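Local structure of glycoside Hydrolase (Bacteroides uniformis, 5TA0) at residues Pro432-Asp437 with Ile449-Phe454; Asp441-Tyr446 with Asp516-Ile521; His477-Gly482 with Thr502-Ala507. The protein binds agarose-derived oligosaccharides and probably hydrolyses agarose chains as a glycoside hydrolase of a human gut bacterium. All blocks are in the same frame, centred on the assembly; numbering follows the deposited sequence. Where two conformers were deposited one is given.

The three contacts all belong to the beta-sandwich domain and reach the same large sheet. Interaction 1 is buried and interaction 2 lies at the surface; they share the hairpin of strands 434-441 and 444-451 and sit at its two ends, with centres about 24 Å apart. Interaction 3 is partly buried, its centre about 12 Å from that of interaction 1, which it touches: N451 bonds to E504 and A507. The chemistry follows the place. Interaction 1 rests on backbone ladder bonds and apolar packing. Interaction 2 combines one straight backbone bond with lysine chains, water and glycerol. Interaction 3 turns on a histidine ring nitrogen, with two waters bridging the segments.

Interaction 1. Residues Pro432-Asp437 with Ile449-Phe454; sequences PDIMCD and INNLDF
M435 and N450 face each other as a hydrogen-bonded pair in the antiparallel hairpin of the beta-sandwich domain. M435 N gives to N450 O at 2.9 Å, and N450 N returns the bond to M435 O. Past the strand end, L452 N bonds to D433 O at 2.8 Å, nearly straight.

Side chains pack on both faces. On one, I434 CG2 presses on I449 CG2 at 3.5 Å, a tight carbon pair. Both CG2 branches stand anti to their backbone N. The I434 CD1 methyl also meets an oxygen, N451 OD1. On the other face M435 lies beside N450. Its chain bends at chi3 (-70°), which brings the CE methyl to 3.2 Å from the amide oxygen N450 OD1 and into apolar contact with L452 CG.

Polar groups close the loop end. N451 OD1 accepts from D453 N at 2.8 Å, an Asx turn, with the donor above the amide plane. A water bridges D433 OD1 and L452 O. The carboxylates of D433 and D453 come near each other, but D433 OD1 also takes G593 N and D453 OD2 pairs with K455.

C436 forms a disulfide with C429. Helix 340-358 packs on the M435 and L452 face, where S352 bonds to N450 OD1. Strands 25-30 and 457-464 pack against I434 and I449.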
loop_
_atom_site.group_PDB
_atom_site.type_symbol
_atom_site.label_atom_id
_atom_site.label_comp_id
_atom_site.label_asym_id
_atom_site.label_seq_id
_atom_site.Cartn_x
_atom_site.Cartn_y
_atom_site.Cartn_z
ATOM N N PRO A 432 0.704 14.818 -15.611
ATOM C CA PRO A 432 0.698 13.470 -15.009
ATOM C C PRO A 432 1.612 13.327 -13.792
ATOM O O PRO A 432 1.449 12.370 -13.033
ATOM C CB PRO A 432 1.119 12.550 -16.151
ATOM C CG PRO A 432 1.728 13.420 -17.160
ATOM C CD PRO A 432 1.187 14.798 -17.008
ATOM N N ASP A 433 2.540 14.259 -13.582
ATOM C CA ASP A 433 3.367 14.277 -12.369
ATOM C C ASP A 433 2.684 14.904 -11.158
ATOM O O ASP A 433 3.263 14.909 -10.076
ATOM C CB ASP A 433 4.698 14.985 -12.622
ATOM C CG ASP A 433 5.565 14.232 -13.574
ATOM O OD1 ASP A 433 5.693 13.003 -13.460
ATOM O OD2 ASP A 433 6.124 14.863 -14.480
ATOM N N ILE A 434 1.466 15.433 -11.324
ATOM C CA ILE A 434 0.696 16.004 -10.223
ATOM C C ILE A 434 -0.522 15.129 -9.979
ATOM O O ILE A 434 -1.358 14.973 -10.874
ATOM C CB ILE A 434 0.281 17.459 -10.534
ATOM C CG1 ILE A 434 1.536 18.322 -10.711
ATOM C CG2 ILE A 434 -0.651 17.991 -9.459
ATOM C CD1 ILE A 434 2.301 18.591 -9.439
ATOM N N MET A 435 -0.612 14.557 -8.781
ATOM C CA MET A 435 -1.782 13.752 -8.423
ATOM C C MET A 435 -2.687 14.571 -7.534
ATOM O O MET A 435 -2.218 15.355 -6.714
ATOM C CB MET A 435 -1.338 12.476 -7.711
ATOM C CG MET A 435 -0.503 11.573 -8.587
ATOM S SD MET A 435 -0.136 9.962 -7.877
ATOM C CE MET A 435 0.994 10.447 -6.556
ATOM N N CYS A 436 -3.990 14.418 -7.711
ATOM C CA CYS A 436 -4.930 15.177 -6.925
ATOM C C CYS A 436 -6.125 14.341 -6.548
ATOM O O CYS A 436 -6.457 13.378 -7.206
ATOM C CB CYS A 436 -5.376 16.445 -7.665
ATOM S SG CYS A 436 -5.959 16.198 -9.361
ATOM N N ASP A 437 -6.737 14.725 -5.437
ATOM C CA ASP A 437 -7.947 14.050 -4.929
ATOM C C ASP A 437 -8.659 15.027 -3.997
ATOM O O ASP A 437 -8.081 16.044 -3.570
ATOM C CB ASP A 437 -7.553 12.724 -4.223
ATOM C CG ASP A 437 -8.646 11.667 -4.240
ATOM O OD1 ASP A 437 -9.790 11.912 -4.682
ATOM O OD2 ASP A 437 -8.326 10.555 -3.757
ATOM N N ILE A 449 -3.055 17.540 -3.042
ATOM C CA ILE A 449 -2.264 17.594 -4.262
ATOM C C ILE A 449 -0.853 17.133 -3.930
ATOM O O ILE A 449 -0.290 17.582 -2.941
ATOM C CB ILE A 449 -2.247 19.008 -4.907
ATOM C CG1 ILE A 449 -3.671 19.603 -4.933
ATOM C CG2 ILE A 449 -1.604 18.968 -6.280
ATOM C CD1 ILE A 449 -3.744 21.042 -5.422
ATOM N N ASN A 450 -0.328 16.243 -4.765
ATOM C CA ASN A 450 0.995 15.639 -4.548
ATOM C C ASN A 450 1.840 15.746 -5.809
ATOM O O ASN A 450 1.378 15.536 -6.909
ATOM C CB ASN A 450 0.801 14.173 -4.146
ATOM C CG ASN A 450 2.115 13.419 -3.990
ATOM O OD1 ASN A 450 2.543 12.694 -4.876
ATOM N ND2 ASN A 450 2.762 13.624 -2.866
ATOM N N ASN A 451 3.129 16.028 -5.593
ATOM C CA ASN A 451 4.080 16.221 -6.674
ATOM C C ASN A 451 5.009 15.016 -6.793
ATOM O O ASN A 451 5.718 14.711 -5.852
ATOM C CB ASN A 451 4.877 17.499 -6.359
ATOM C CG ASN A 451 5.771 17.946 -7.499
ATOM O OD1 ASN A 451 5.709 17.427 -8.625
ATOM N ND2 ASN A 451 6.636 18.940 -7.188
ATOM N N LEU A 452 5.003 14.373 -7.953
ATOM C CA LEU A 452 5.954 13.326 -8.332
ATOM C C LEU A 452 7.202 13.879 -9.037
ATOM O O LEU A 452 8.169 13.144 -9.220
ATOM C CB LEU A 452 5.290 12.297 -9.243
ATOM C CG LEU A 452 4.206 11.439 -8.581
ATOM C CD1 LEU A 452 3.411 10.736 -9.662
ATOM C CD2 LEU A 452 4.791 10.418 -7.587
ATOM N N ASP A 453 7.191 15.160 -9.416
ATOM C CA ASP A 453 8.353 15.767 -10.075
ATOM C C ASP A 453 9.411 16.155 -9.035
ATOM O O ASP A 453 9.143 16.276 -7.839
ATOM C CB ASP A 453 7.907 16.982 -10.908
ATOM C CG ASP A 453 8.836 17.298 -12.085
ATOM O OD1 ASP A 453 9.906 16.661 -12.240
ATOM O OD2 ASP A 453 8.442 18.202 -12.840
ATOM N N PHE A 454 10.636 16.338 -9.537
ATOM C CA PHE A 454 11.826 16.639 -8.738
ATOM C C PHE A 454 12.209 18.122 -8.798
ATOM O O PHE A 454 13.384 18.491 -8.628
ATOM C CB PHE A 454 12.964 15.726 -9.190
ATOM C CG PHE A 454 12.602 14.292 -9.077
ATOM C CD1 PHE A 454 12.658 13.650 -7.854
ATOM C CD2 PHE A 454 12.083 13.636 -10.151
ATOM C CE1 PHE A 454 12.268 12.330 -7.733
ATOM C CE2 PHE A 454 11.680 12.331 -10.045
ATOM C CZ PHE A 454 11.778 11.673 -8.832
HETATM O O HOH W 1 8.523 12.582 -12.034
#

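Interaction 2. Residues Asp441-Tyr446 with Asp516-Ile521; sequences DGKNVY and DRKVKI. With GOL (glycerol), chain Y.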
loop_
_atom_site.group_PDB
_atom_site.type_symbol
_atom_site.label_atom_id
_atom_site.label_comp_id
_atom_site.label_asym_id
_atom_site.label_seq_id
_atom_site.Cartn_x
_atom_site.Cartn_y
_atom_site.Cartn_z
ATOM N N ASP A 441 -16.702 16.837 3.499
ATOM C CA ASP A 441 -17.288 16.481 4.770
ATOM C C ASP A 441 -18.146 17.632 5.261
ATOM O O ASP A 441 -17.673 18.494 5.997
ATOM C CB ASP A 441 -16.215 16.187 5.814
ATOM C CG ASP A 441 -16.799 15.766 7.163
ATOM O OD1 ASP A 441 -17.861 15.129 7.182
ATOM O OD2 ASP A 441 -16.163 16.025 8.185
ATOM N N GLY A 442 -19.399 17.630 4.834
ATOM C CA GLY A 442 -20.340 18.701 5.241
ATOM C C GLY A 442 -19.933 20.056 4.699
ATOM O O GLY A 442 -19.967 20.284 3.507
ATOM N N LYS A 443 -19.500 20.930 5.613
ATOM C CA LYS A 443 -19.033 22.278 5.284
ATOM C C LYS A 443 -17.564 22.333 4.888
ATOM O O LYS A 443 -17.079 23.358 4.410
ATOM C CB LYS A 443 -19.251 23.210 6.497
ATOM C CG LYS A 443 -20.681 23.195 7.020
ATOM C CD LYS A 443 -20.961 24.234 8.086
ATOM C CE LYS A 443 -22.408 24.120 8.542
ATOM N NZ LYS A 443 -22.867 25.292 9.339
ATOM N N ASN A 444 -16.845 21.233 5.122
ATOM C CA ASN A 444 -15.408 21.176 4.880
ATOM C C ASN A 444 -15.062 20.397 3.629
ATOM O O ASN A 444 -15.648 19.338 3.380
ATOM C CB ASN A 444 -14.705 20.534 6.058
ATOM C CG ASN A 444 -14.753 21.400 7.287
ATOM O OD1 ASN A 444 -14.317 22.546 7.249
ATOM N ND2 ASN A 444 -15.278 20.873 8.368
ATOM N N VAL A 445 -14.128 20.926 2.853
ATOM C CA VAL A 445 -13.626 20.247 1.655
ATOM C C VAL A 445 -12.115 20.161 1.751
ATOM O O VAL A 445 -11.465 21.170 1.999
ATOM C CB VAL A 445 -14.013 20.977 0.360
ATOM C CG1 VAL A 445 -13.587 20.178 -0.872
ATOM C CG2 VAL A 445 -15.510 21.224 0.338
ATOM N N TYR A 446 -11.567 18.972 1.525
ATOM C CA TYR A 446 -10.129 18.691 1.607
ATOM C C TYR A 446 -9.659 18.397 0.208
ATOM O O TYR A 446 -10.132 17.451 -0.426
ATOM C CB TYR A 446 -9.848 17.502 2.550
ATOM C CG TYR A 446 -10.412 17.751 3.905
ATOM C CD1 TYR A 446 -9.726 18.555 4.811
ATOM C CD2 TYR A 446 -11.661 17.254 4.265
ATOM C CE1 TYR A 446 -10.257 18.834 6.046
ATOM C CE2 TYR A 446 -12.208 17.526 5.515
ATOM C CZ TYR A 446 -11.488 18.318 6.393
ATOM O OH TYR A 446 -12.006 18.643 7.625
ATOM N N ASP A 516 -19.806 28.342 4.633
ATOM C CA ASP A 516 -20.886 28.769 5.522
ATOM C C ASP A 516 -21.888 27.621 5.804
ATOM O O ASP A 516 -22.350 27.429 6.918
ATOM C CB ASP A 516 -21.721 29.908 4.871
ATOM C CG ASP A 516 -20.950 31.208 4.602
ATOM O OD1 ASP A 516 -20.323 31.724 5.526
ATOM O OD2 ASP A 516 -21.049 31.769 3.465
ATOM N N ARG A 517 -22.240 26.901 4.753
ATOM C CA ARG A 517 -23.210 25.802 4.849
ATOM C C ARG A 517 -22.672 24.565 4.153
ATOM O O ARG A 517 -21.666 24.640 3.432
ATOM C CB ARG A 517 -24.536 26.230 4.242
ATOM C CG ARG A 517 -25.233 27.337 5.043
ATOM C CD ARG A 517 -26.625 27.607 4.530
ATOM N NE ARG A 517 -27.545 26.524 4.858
ATOM C CZ ARG A 517 -28.717 26.305 4.254
ATOM N NH1 ARG A 517 -29.135 27.061 3.251
ATOM N NH2 ARG A 517 -29.463 25.275 4.642
ATOM N N LYS A 518 -23.355 23.444 4.345
ATOM C CA LYS A 518 -22.881 22.182 3.758
ATOM C C LYS A 518 -22.830 22.269 2.233
ATOM O O LYS A 518 -23.694 22.842 1.591
ATOM C CB LYS A 518 -23.754 21.021 4.206
ATOM C CG LYS A 518 -23.619 20.704 5.689
ATOM C CD LYS A 518 -24.294 19.389 6.056
ATOM C CE LYS A 518 -23.875 18.916 7.440
ATOM N NZ LYS A 518 -24.451 17.573 7.747
ATOM N N VAL A 519 -21.776 21.695 1.650
ATOM C CA VAL A 519 -21.590 21.671 0.214
ATOM C C VAL A 519 -22.582 20.692 -0.417
ATOM O O VAL A 519 -22.698 19.571 0.047
ATOM C CB VAL A 519 -20.129 21.254 -0.124
ATOM C CG1 VAL A 519 -19.943 20.973 -1.608
ATOM C CG2 VAL A 519 -19.186 22.340 0.364
ATOM N N LYS A 520 -23.233 21.118 -1.494
ATOM C CA LYS A 520 -24.230 20.311 -2.191
ATOM C C LYS A 520 -23.557 19.485 -3.282
ATOM O O LYS A 520 -22.938 20.035 -4.186
ATOM C CB LYS A 520 -25.313 21.210 -2.807
ATOM N N ILE A 521 -23.705 18.168 -3.188
ATOM C CA ILE A 521 -23.159 17.251 -4.183
ATOM C C ILE A 521 -24.350 16.765 -4.987
ATOM O O ILE A 521 -25.189 16.067 -4.429
ATOM C CB ILE A 521 -22.386 16.082 -3.524
ATOM C CG1 ILE A 521 -21.212 16.644 -2.684
ATOM C CG2 ILE A 521 -21.886 15.108 -4.592
ATOM C CD1 ILE A 521 -20.391 15.597 -1.948
HETATM C C1 GOL Y . -26.176 23.140 7.266
HETATM O O1 GOL Y . -26.231 23.261 5.847
HETATM C C2 GOL Y . -26.744 24.386 7.938
HETATM O O2 GOL Y . -26.219 24.523 9.263
HETATM C C3 GOL Y . -28.250 24.264 8.068
HETATM O O3 GOL Y . -28.765 25.470 8.646
HETATM O O HOH W 2 -21.701 18.256 2.275
#
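K443 lays its side chain along the backbone of D516 to K518, where the tip of a beta hairpin meets the loop that follows strand 508-514. The tip is a type II' turn from D441 to N444, closed by backbone bonds between those two residues. It belongs to the beta-sandwich domain.

The K443 chain leaves with CG beside the backbone N (chi1 -53°) and is extended from there on. CG rests 3.7 Å from R517 C. CD and CE run past D516 O. The ammonium NZ then makes a weak bond to D516 O at 3.3 Å and another weak one to O2 of a glycerol, probably from the crystallisation liquor.

K518 approaches the turn from the other segment. Its CD and CE pass alongside G442 CA, while its CG lies near K443 CG. The two lysines are exposed, and they touch each other through their aliphatic parts. The R517 guanidinium lies beside the glycerol, in van der Waals contact, with C2 of the glycerol at the edge of the group and in its plane. K518 N gives a nearly straight bond to glycerol O1, at 3.2 Å.

Deeper in, V445 and V519 cross at about a right angle. Their CG2 methyls meet at 3.8 Å. Both valines also pack on V440 of the neighbouring strand 434-441.

G442 sits at the second position of the turn. Its phi of 65° is one that glycine readily adopts, as suits this position of a type II' turn. Its carbonyl O takes two donors, one from the loop and one from a water. V519 N gives to G442 O at 3.0 Å in a straight bond whose donor stands above the carbonyl plane. The water donates to G442 O at 2.9 Å and also to V519 O.

Interaction 3. Residues His477-Gly482 with Thr502-Ala507; sequences HLYLKG and TLETEA
H477 sets the edge of its ring against the backbone of E504, where strand 472-481 meets the type II turn that runs from E504 to A507. The turn joins strands 500-503 and 508-514 in the beta-sandwich domain. E504 N gives its hydrogen to H477 NE2 at 3.2 Å, with an angle of 170°. The donor is a backbone N-H, so NE2 must accept; E504 N lies almost in the ring plane.

CG of H477 is anti to the backbone N (chi1 -173°), which carries the ring across to the turn. There CE1 meets E504 CG at 3.7 Å, and L503 CD1 comes obliquely to NE2 and CD2. Y479 CD1 sits over the centre of one face of the imidazole. F501 adds an edge-to-face ring contact. With an alanine in place of H477, the E504 N-H would probably lose its acceptor and Y479 CD1 the ring face it lies over.

Y479 has CG between the backbone N and the carbonyl carbon (chi1 62°), a setting that brings the phenol ring beside H477. Its CB meets E504 CB at 3.5 Å and also touches A507 CB. Its hydroxyl bonds to D491 on the next strand. The methyl of A507 points at strand 472-481 and comes to 3.2 Å from L478 O.

The turn is closed by A507 N giving to E504 O, which also takes N451 ND2. Two waters join the segments beyond it. One accepts from L480 N and donates to T505 O. The other donates to L480 O and, at 2.8 Å, to E504 OE2.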
loop_
_atom_site.group_PDB
_atom_site.type_symbol
_atom_site.label_atom_id
_atom_site.label_comp_id
_atom_site.label_asym_id
_atom_site.label_seq_id
_atom_site.Cartn_x
_atom_site.Cartn_y
_atom_site.Cartn_z
ATOM N N HIS A 477 1.223 22.446 3.882
ATOM C CA HIS A 477 2.216 22.161 2.850
ATOM C C HIS A 477 3.408 21.473 3.517
ATOM O O HIS A 477 4.057 22.058 4.411
ATOM C CB HIS A 477 2.647 23.480 2.192
ATOM C CG HIS A 477 3.535 23.344 0.997
ATOM N ND1 HIS A 477 4.326 24.391 0.566
ATOM C CD2 HIS A 477 3.766 22.329 0.138
ATOM C CE1 HIS A 477 4.983 24.031 -0.517
ATOM N NE2 HIS A 477 4.663 22.782 -0.803
ATOM N N LEU A 478 3.666 20.227 3.100
ATOM C CA LEU A 478 4.741 19.400 3.633
ATOM C C LEU A 478 5.840 19.272 2.597
ATOM O O LEU A 478 5.625 18.713 1.526
ATOM C CB LEU A 478 4.220 18.025 4.034
ATOM C CG LEU A 478 5.267 17.106 4.668
ATOM C CD1 LEU A 478 5.770 17.635 5.995
ATOM C CD2 LEU A 478 4.654 15.727 4.850
ATOM N N TYR A 479 7.026 19.818 2.917
ATOM C CA TYR A 479 8.136 19.878 1.962
ATOM C C TYR A 479 9.477 19.851 2.701
ATOM O O TYR A 479 9.526 19.967 3.926
ATOM C CB TYR A 479 8.024 21.171 1.102
ATOM C CG TYR A 479 8.112 22.464 1.874
ATOM C CD1 TYR A 479 6.980 23.030 2.467
ATOM C CD2 TYR A 479 9.343 23.111 2.043
ATOM C CE1 TYR A 479 7.057 24.220 3.195
ATOM C CE2 TYR A 479 9.430 24.295 2.759
ATOM C CZ TYR A 479 8.289 24.849 3.331
ATOM O OH TYR A 479 8.371 26.027 4.060
ATOM N N LEU A 480 10.546 19.767 1.911
ATOM C CA LEU A 480 11.907 19.753 2.418
ATOM C C LEU A 480 12.536 21.153 2.364
ATOM O O LEU A 480 12.562 21.781 1.298
ATOM C CB LEU A 480 12.764 18.780 1.622
ATOM C CG LEU A 480 14.264 18.686 1.964
ATOM C CD1 LEU A 480 14.469 18.108 3.354
ATOM C CD2 LEU A 480 14.950 17.848 0.903
ATOM N N LYS A 481 13.087 21.584 3.495
ATOM C CA LYS A 481 13.861 22.840 3.579
ATOM C C LYS A 481 15.344 22.495 3.675
ATOM O O LYS A 481 15.737 21.715 4.537
ATOM C CB LYS A 481 13.451 23.626 4.816
ATOM C CG LYS A 481 14.222 24.943 5.003
ATOM C CD LYS A 481 13.718 25.703 6.204
ATOM C CE LYS A 481 14.261 27.122 6.198
ATOM N NZ LYS A 481 13.747 27.847 7.379
ATOM N N GLY A 482 16.167 23.103 2.821
ATOM C CA GLY A 482 17.628 22.955 2.915
ATOM C C GLY A 482 18.270 21.858 2.114
ATOM O O GLY A 482 19.469 21.586 2.294
ATOM N N THR A 502 2.540 27.301 -5.339
ATOM C CA THR A 502 3.730 26.585 -5.779
ATOM C C THR A 502 3.930 25.387 -4.852
ATOM O O THR A 502 4.230 25.548 -3.678
ATOM C CB THR A 502 4.970 27.482 -5.756
ATOM O OG1 THR A 502 4.754 28.558 -6.682
ATOM C CG2 THR A 502 6.221 26.721 -6.173
ATOM N N LEU A 503 3.755 24.198 -5.423
ATOM C CA LEU A 503 3.963 22.957 -4.674
ATOM C C LEU A 503 5.429 22.571 -4.807
ATOM O O LEU A 503 5.960 22.474 -5.909
ATOM C CB LEU A 503 3.045 21.880 -5.240
ATOM C CG LEU A 503 3.029 20.543 -4.505
ATOM C CD1 LEU A 503 2.669 20.621 -3.041
ATOM C CD2 LEU A 503 2.050 19.640 -5.241
ATOM N N GLU A 504 6.085 22.371 -3.674
ATOM C CA GLU A 504 7.521 22.104 -3.643
ATOM C C GLU A 504 7.892 20.736 -4.193
ATOM O O GLU A 504 7.025 19.911 -4.485
ATOM C CB GLU A 504 8.084 22.300 -2.240
ATOM C CG GLU A 504 8.399 23.761 -1.916
ATOM C CD GLU A 504 9.487 24.339 -2.811
ATOM O OE1 GLU A 504 9.395 25.534 -3.140
ATOM O OE2 GLU A 504 10.383 23.588 -3.217
ATOM N N THR A 505 9.184 20.536 -4.408
ATOM C CA THR A 505 9.738 19.296 -4.937
ATOM C C THR A 505 9.234 18.091 -4.126
ATOM O O THR A 505 9.387 18.047 -2.911
ATOM C CB THR A 505 11.258 19.350 -4.834
ATOM O OG1 THR A 505 11.709 20.464 -5.613
ATOM C CG2 THR A 505 11.903 18.087 -5.295
ATOM N N GLU A 506 8.602 17.145 -4.812
ATOM C CA GLU A 506 8.083 15.919 -4.149
ATOM C C GLU A 506 7.183 16.216 -2.939
ATOM O O GLU A 506 7.070 15.394 -2.024
ATOM C CB GLU A 506 9.234 14.966 -3.784
ATOM C CG GLU A 506 9.957 14.387 -4.971
ATOM C CD GLU A 506 11.094 13.491 -4.546
ATOM O OE1 GLU A 506 12.146 14.036 -4.108
ATOM O OE2 GLU A 506 10.943 12.249 -4.588
ATOM N N ALA A 507 6.512 17.370 -2.922
ATOM C CA ALA A 507 5.785 17.821 -1.775
ATOM C C ALA A 507 4.297 17.449 -1.868
ATOM O O ALA A 507 3.805 17.013 -2.922
ATOM C CB ALA A 507 5.948 19.340 -1.600
HETATM O O HOH W 3 10.471 19.665 -0.957
HETATM O O HOH W 4 11.758 21.810 -1.548
#